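Local coordinates for protein methyltransferase (Pectobacterium atrosepticum SCRI1043, PDB 2P7I) that probably transfers methyl groups from S-adenosylmethionine to a substrate not yet identified, as a member of the Rossmann-like class I methyltransferases, at residues V112-K124 and H171-D185. Residues are numbered along the deposited sequence; the frame is centred on the assembly and turned at random. Where two conformers were deposited one is given.
Sequences VLEHIDDPVALLK and HGHRCTYALDTLERD
Glu114 lays its CG over the centre of the His173 ring, 4.0 Å from the centroid, a CH-pi contact. A chi1 of 65° sets CG over the ring, and the bend at chi2 turns the carboxylate toward water 2, which donates to Glu114 OE2 and is hydrogen-bonded to His173 NE2. His173 in turn presents its edge to one face of His115, a T-shaped pair with planes at 81°, and His171 completes the aromatic cluster. The backbones join through Arg174 N to Glu114 O at 2.6 Å, nearly straight at the hydrogen (171°), while water 3 bridges the carbonyls of His115 and Gly172. In the Rossmann-like methyltransferase fold, the 3-10 turn 113-115 follows strand 104-110 and leads into helix 119-130; the contact joins this beta-alpha-beta crossover to the loop 172-178 and to helix 179-188. A Tris molecule, probably from the crystallisation liquor, lies about 6 Å from the His115 side chain and may mark a pocket. At the other end, Leu182 CD1 sits over the centre of one Tyr177 face. Tyr177 OH donates to the anti lone pair of Asp185 OD2 at 2.7 Å. The same hydroxyl touches Pro119 CB and Leu113 CD2. Asp185 OD1 accepts hydrogen bonds from Arg184 NE and NH2, a side-on salt bridge from one face of the carboxylate plane. Val120 CG2 packs against Asp185, 4.0 Å from OD1.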
loop_
_atom_site.group_PDB
_atom_site.type_symbol
_atom_site.label_atom_id
_atom_site.label_comp_id
_atom_site.label_asym_id
_atom_site.label_seq_id
_atom_site.Cartn_x
_atom_site.Cartn_y
_atom_site.Cartn_z
ATOM N N VAL B 112 18.182 14.117 -11.698
ATOM C CA VAL B 112 19.260 14.121 -12.675
ATOM C C VAL B 112 19.556 12.684 -13.187
ATOM O O VAL B 112 19.803 12.508 -14.385
ATOM C CB VAL B 112 20.558 14.705 -12.047
ATOM C CG1 VAL B 112 21.776 14.487 -12.960
ATOM C CG2 VAL B 112 20.368 16.182 -11.628
ATOM N N LEU B 113 19.522 11.668 -12.301
ATOM C CA LEU B 113 19.965 10.292 -12.677
ATOM C C LEU B 113 19.201 9.690 -13.876
ATOM O O LEU B 113 19.773 8.945 -14.696
ATOM C CB LEU B 113 19.932 9.333 -11.483
ATOM C CG LEU B 113 20.622 7.997 -11.727
ATOM C CD1 LEU B 113 22.138 8.179 -11.850
ATOM C CD2 LEU B 113 20.194 6.980 -10.627
ATOM N N GLU B 114 17.938 10.103 -14.033
ATOM C CA GLU B 114 17.043 9.618 -15.095
ATOM C C GLU B 114 17.421 10.151 -16.472
ATOM O O GLU B 114 16.967 9.649 -17.496
ATOM C CB GLU B 114 15.569 9.935 -14.719
ATOM C CG GLU B 114 15.172 11.401 -14.629
ATOM C CD GLU B 114 15.478 12.073 -13.289
ATOM O OE1 GLU B 114 16.257 11.527 -12.443
ATOM O OE2 GLU B 114 14.876 13.149 -13.083
ATOM N N HIS B 115 18.262 11.173 -16.472
ATOM C CA HIS B 115 18.796 11.766 -17.686
ATOM C C HIS B 115 20.127 11.149 -18.133
ATOM O O HIS B 115 20.635 11.499 -19.198
ATOM C CB HIS B 115 19.051 13.243 -17.465
ATOM C CG HIS B 115 17.820 14.091 -17.414
ATOM N ND1 HIS B 115 17.110 14.325 -16.258
ATOM C CD2 HIS B 115 17.226 14.837 -18.371
ATOM C CE1 HIS B 115 16.098 15.141 -16.518
ATOM N NE2 HIS B 115 16.150 15.468 -17.793
ATOM N N ILE B 116 20.689 10.236 -17.356
ATOM C CA ILE B 116 22.042 9.713 -17.612
ATOM C C ILE B 116 22.019 8.389 -18.375
ATOM O O ILE B 116 21.348 7.429 -17.953
ATOM C CB ILE B 116 22.786 9.537 -16.245
ATOM C CG1 ILE B 116 22.814 10.874 -15.505
ATOM C CG2 ILE B 116 24.257 9.015 -16.427
ATOM C CD1 ILE B 116 23.590 11.912 -16.268
ATOM N N ASP B 117 22.781 8.299 -19.451
ATOM C CA ASP B 117 22.879 7.039 -20.203
ATOM C C ASP B 117 23.447 5.866 -19.400
ATOM O O ASP B 117 22.953 4.753 -19.540
ATOM C CB ASP B 117 23.684 7.229 -21.469
ATOM C CG ASP B 117 23.013 8.163 -22.466
ATOM O OD1 ASP B 117 21.763 8.210 -22.549
ATOM O OD2 ASP B 117 23.764 8.830 -23.196
ATOM N N ASP B 118 24.473 6.108 -18.576
ATOM C CA ASP B 118 25.077 5.088 -17.716
ATOM C C ASP B 118 24.981 5.512 -16.249
ATOM O O ASP B 118 25.930 6.019 -15.669
ATOM C CB ASP B 118 26.534 4.881 -18.129
ATOM C CG ASP B 118 27.166 3.656 -17.503
ATOM O OD1 ASP B 118 26.600 3.072 -16.552
ATOM O OD2 ASP B 118 28.267 3.289 -17.965
ATOM N N PRO B 119 23.813 5.312 -15.635
ATOM C CA PRO B 119 23.585 5.782 -14.280
ATOM C C PRO B 119 24.454 5.084 -13.219
ATOM O O PRO B 119 24.908 5.722 -12.281
ATOM C CB PRO B 119 22.107 5.474 -14.052
ATOM C CG PRO B 119 21.798 4.354 -15.023
ATOM C CD PRO B 119 22.632 4.644 -16.202
ATOM N N VAL B 120 24.705 3.793 -13.373
ATOM C CA VAL B 120 25.574 3.102 -12.429
ATOM C C VAL B 120 26.981 3.738 -12.431
ATOM O O VAL B 120 27.590 3.901 -11.372
ATOM C CB VAL B 120 25.639 1.576 -12.693
ATOM C CG1 VAL B 120 26.652 0.925 -11.733
ATOM C CG2 VAL B 120 24.241 0.979 -12.521
ATOM N N ALA B 121 27.473 4.166 -13.583
ATOM C CA ALA B 121 28.816 4.715 -13.649
ATOM C C ALA B 121 28.911 6.068 -12.906
ATOM O O ALA B 121 29.971 6.381 -12.324
ATOM C CB ALA B 121 29.315 4.833 -15.132
ATOM N N LEU B 122 27.834 6.858 -12.924
ATOM C CA LEU B 122 27.776 8.120 -12.192
ATOM C C LEU B 122 27.700 7.886 -10.699
ATOM O O LEU B 122 28.440 8.510 -9.934
ATOM C CB LEU B 122 26.586 8.983 -12.671
ATOM C CG LEU B 122 26.315 10.298 -11.896
ATOM C CD1 LEU B 122 27.528 11.257 -11.890
ATOM C CD2 LEU B 122 25.079 11.083 -12.417
ATOM N N LEU B 123 26.858 6.950 -10.284
ATOM C CA LEU B 123 26.701 6.654 -8.871
ATOM C C LEU B 123 28.013 6.074 -8.316
ATOM O O LEU B 123 28.347 6.260 -7.154
ATOM C CB LEU B 123 25.521 5.704 -8.653
ATOM C CG LEU B 123 24.147 6.273 -8.994
ATOM C CD1 LEU B 123 23.116 5.147 -8.931
ATOM C CD2 LEU B 123 23.801 7.441 -8.084
ATOM N N LYS B 124 28.747 5.369 -9.166
ATOM C CA LYS B 124 30.032 4.779 -8.793
ATOM C C LYS B 124 31.104 5.869 -8.581
ATOM O O LYS B 124 31.886 5.797 -7.646
ATOM C CB LYS B 124 30.456 3.728 -9.821
ATOM C CG LYS B 124 31.724 3.010 -9.457
ATOM C CD LYS B 124 32.191 1.944 -10.475
ATOM C CE LYS B 124 33.381 1.176 -9.959
ATOM N NZ LYS B 124 33.809 0.194 -10.996
ATOM N N HIS B 171 12.717 15.443 -23.322
ATOM C CA HIS B 171 13.267 16.265 -22.257
ATOM C C HIS B 171 14.579 15.686 -21.699
ATOM O O HIS B 171 15.231 16.333 -20.880
ATOM C CB HIS B 171 12.198 16.389 -21.183
ATOM C CG HIS B 171 12.624 17.126 -19.955
ATOM N ND1 HIS B 171 12.707 18.500 -19.902
ATOM C CD2 HIS B 171 12.923 16.680 -18.711
ATOM C CE1 HIS B 171 13.072 18.870 -18.686
ATOM N NE2 HIS B 171 13.209 17.784 -17.943
ATOM N N GLY B 172 14.929 14.467 -22.126
ATOM C CA GLY B 172 16.209 13.829 -21.811
ATOM C C GLY B 172 16.124 12.610 -20.910
ATOM O O GLY B 172 17.138 12.020 -20.575
ATOM N N HIS B 173 14.927 12.215 -20.512
ATOM C CA HIS B 173 14.789 11.018 -19.683
ATOM C C HIS B 173 15.206 9.764 -20.424
ATOM O O HIS B 173 14.802 9.554 -21.555
ATOM C CB HIS B 173 13.330 10.867 -19.292
ATOM C CG HIS B 173 12.900 11.845 -18.262
ATOM N ND1 HIS B 173 11.817 11.641 -17.449
ATOM C CD2 HIS B 173 13.416 13.046 -17.911
ATOM C CE1 HIS B 173 11.673 12.676 -16.641
ATOM N NE2 HIS B 173 12.630 13.545 -16.908
ATOM N N ARG B 174 15.960 8.892 -19.763
ATOM C CA ARG B 174 16.333 7.599 -20.333
ATOM C C ARG B 174 15.744 6.445 -19.515
ATOM O O ARG B 174 15.899 5.288 -19.888
ATOM C CB ARG B 174 17.849 7.484 -20.438
ATOM C CG ARG B 174 18.491 8.531 -21.397
ATOM C CD ARG B 174 17.966 8.328 -22.813
ATOM N NE ARG B 174 18.351 9.368 -23.787
ATOM C CZ ARG B 174 17.605 10.421 -24.139
ATOM N NH1 ARG B 174 16.402 10.666 -23.606
ATOM N NH2 ARG B 174 18.087 11.261 -25.053
ATOM N N CYS B 175 15.068 6.774 -18.419
ATOM C CA CYS B 175 14.528 5.781 -17.482
ATOM C C CYS B 175 13.421 6.452 -16.688
ATOM O O CYS B 175 13.438 7.688 -16.517
ATOM C CB CYS B 175 15.659 5.331 -16.557
ATOM S SG CYS B 175 15.279 4.042 -15.306
ATOM N N THR B 176 12.537 5.647 -16.130
ATOM C CA THR B 176 11.589 6.143 -15.185
ATOM C C THR B 176 11.742 5.188 -14.040
ATOM O O THR B 176 11.244 4.044 -14.108
ATOM C CB THR B 176 10.173 6.096 -15.719
ATOM O OG1 THR B 176 10.104 6.794 -16.985
ATOM C CG2 THR B 176 9.190 6.849 -14.752
ATOM N N TYR B 177 12.478 5.631 -13.031
ATOM C CA TYR B 177 12.732 4.817 -11.854
ATOM C C TYR B 177 11.538 4.587 -10.981
ATOM O O TYR B 177 10.655 5.402 -10.853
ATOM C CB TYR B 177 13.796 5.473 -10.982
ATOM C CG TYR B 177 15.222 5.337 -11.539
ATOM C CD1 TYR B 177 15.891 4.127 -11.487
ATOM C CD2 TYR B 177 15.866 6.415 -12.139
ATOM C CE1 TYR B 177 17.194 3.996 -11.980
ATOM C CE2 TYR B 177 17.154 6.290 -12.627
ATOM C CZ TYR B 177 17.812 5.094 -12.532
ATOM O OH TYR B 177 19.085 4.953 -13.002
ATOM N N ALA B 178 11.577 3.452 -10.325
ATOM C CA ALA B 178 10.743 3.178 -9.126
ATOM C C ALA B 178 11.740 2.762 -8.034
ATOM O O ALA B 178 12.968 2.645 -8.294
ATOM C CB ALA B 178 9.711 2.060 -9.417
ATOM N N LEU B 179 11.255 2.507 -6.835
ATOM C CA LEU B 179 12.161 2.135 -5.740
ATOM C C LEU B 179 12.973 0.895 -6.056
ATOM O O LEU B 179 14.138 0.767 -5.637
ATOM C CB LEU B 179 11.396 2.017 -4.441
ATOM C CG LEU B 179 11.021 3.339 -3.743
ATOM C CD1 LEU B 179 9.864 3.132 -2.810
ATOM C CD2 LEU B 179 12.206 3.876 -2.971
ATOM N N ASP B 180 12.399 -0.034 -6.807
ATOM C CA ASP B 180 13.114 -1.260 -7.102
ATOM C C ASP B 180 14.339 -1.040 -7.998
ATOM O O ASP B 180 15.470 -1.528 -7.694
ATOM C CB ASP B 180 12.163 -2.390 -7.601
ATOM C CG ASP B 180 11.571 -2.160 -9.004
ATOM O OD1 ASP B 180 11.116 -1.039 -9.312
ATOM O OD2 ASP B 180 11.488 -3.141 -9.783
ATOM N N THR B 181 14.158 -0.298 -9.092
ATOM C CA THR B 181 15.216 -0.118 -10.038
ATOM C C THR B 181 16.215 0.936 -9.556
ATOM O O THR B 181 17.399 0.872 -9.854
ATOM C CB THR B 181 14.630 0.316 -11.410
ATOM O OG1 THR B 181 13.699 1.395 -11.208
ATOM C CG2 THR B 181 13.908 -0.887 -12.088
ATOM N N LEU B 182 15.734 1.941 -8.841
ATOM C CA LEU B 182 16.637 2.923 -8.228
ATOM C C LEU B 182 17.605 2.299 -7.190
ATOM O O LEU B 182 18.792 2.514 -7.268
ATOM C CB LEU B 182 15.825 4.093 -7.634
ATOM C CG LEU B 182 16.638 5.344 -7.218
ATOM C CD1 LEU B 182 17.429 5.935 -8.393
ATOM C CD2 LEU B 182 15.705 6.453 -6.577
ATOM N N GLU B 183 17.111 1.499 -6.255
ATOM C CA GLU B 183 17.976 0.804 -5.310
ATOM C C GLU B 183 18.896 -0.163 -6.028
ATOM O O GLU B 183 20.056 -0.288 -5.663
ATOM C CB GLU B 183 17.193 0.133 -4.179
ATOM C CG GLU B 183 18.123 -0.540 -3.214
ATOM C CD GLU B 183 17.560 -0.815 -1.872
ATOM O OE1 GLU B 183 16.404 -0.440 -1.594
ATOM O OE2 GLU B 183 18.321 -1.365 -1.060
ATOM N N ARG B 184 18.397 -0.827 -7.080
ATOM C CA ARG B 184 19.262 -1.689 -7.910
ATOM C C ARG B 184 20.493 -0.966 -8.414
ATOM O O ARG B 184 21.622 -1.456 -8.288
ATOM C CB ARG B 184 18.492 -2.280 -9.122
ATOM C CG ARG B 184 19.330 -3.127 -10.055
ATOM C CD ARG B 184 18.682 -3.307 -11.389
ATOM N NE ARG B 184 18.605 -2.030 -12.084
ATOM C CZ ARG B 184 17.741 -1.736 -13.046
ATOM N NH1 ARG B 184 16.890 -2.638 -13.495
ATOM N NH2 ARG B 184 17.762 -0.529 -13.598
ATOM N N ASP B 185 20.284 0.165 -9.035
ATOM C CA ASP B 185 21.393 0.875 -9.632
ATOM C C ASP B 185 22.346 1.418 -8.554
ATOM O O ASP B 185 23.565 1.394 -8.737
ATOM C CB ASP B 185 20.876 2.003 -10.521
ATOM C CG ASP B 185 20.324 1.518 -11.848
ATOM O OD1 ASP B 185 20.353 0.293 -12.144
ATOM O OD2 ASP B 185 19.956 2.417 -12.650
HETATM O O HOH W 1 19.043 6.535 -15.986
HETATM O O HOH W 2 13.548 14.763 -14.732
HETATM O O HOH W 3 19.565 12.552 -21.562
#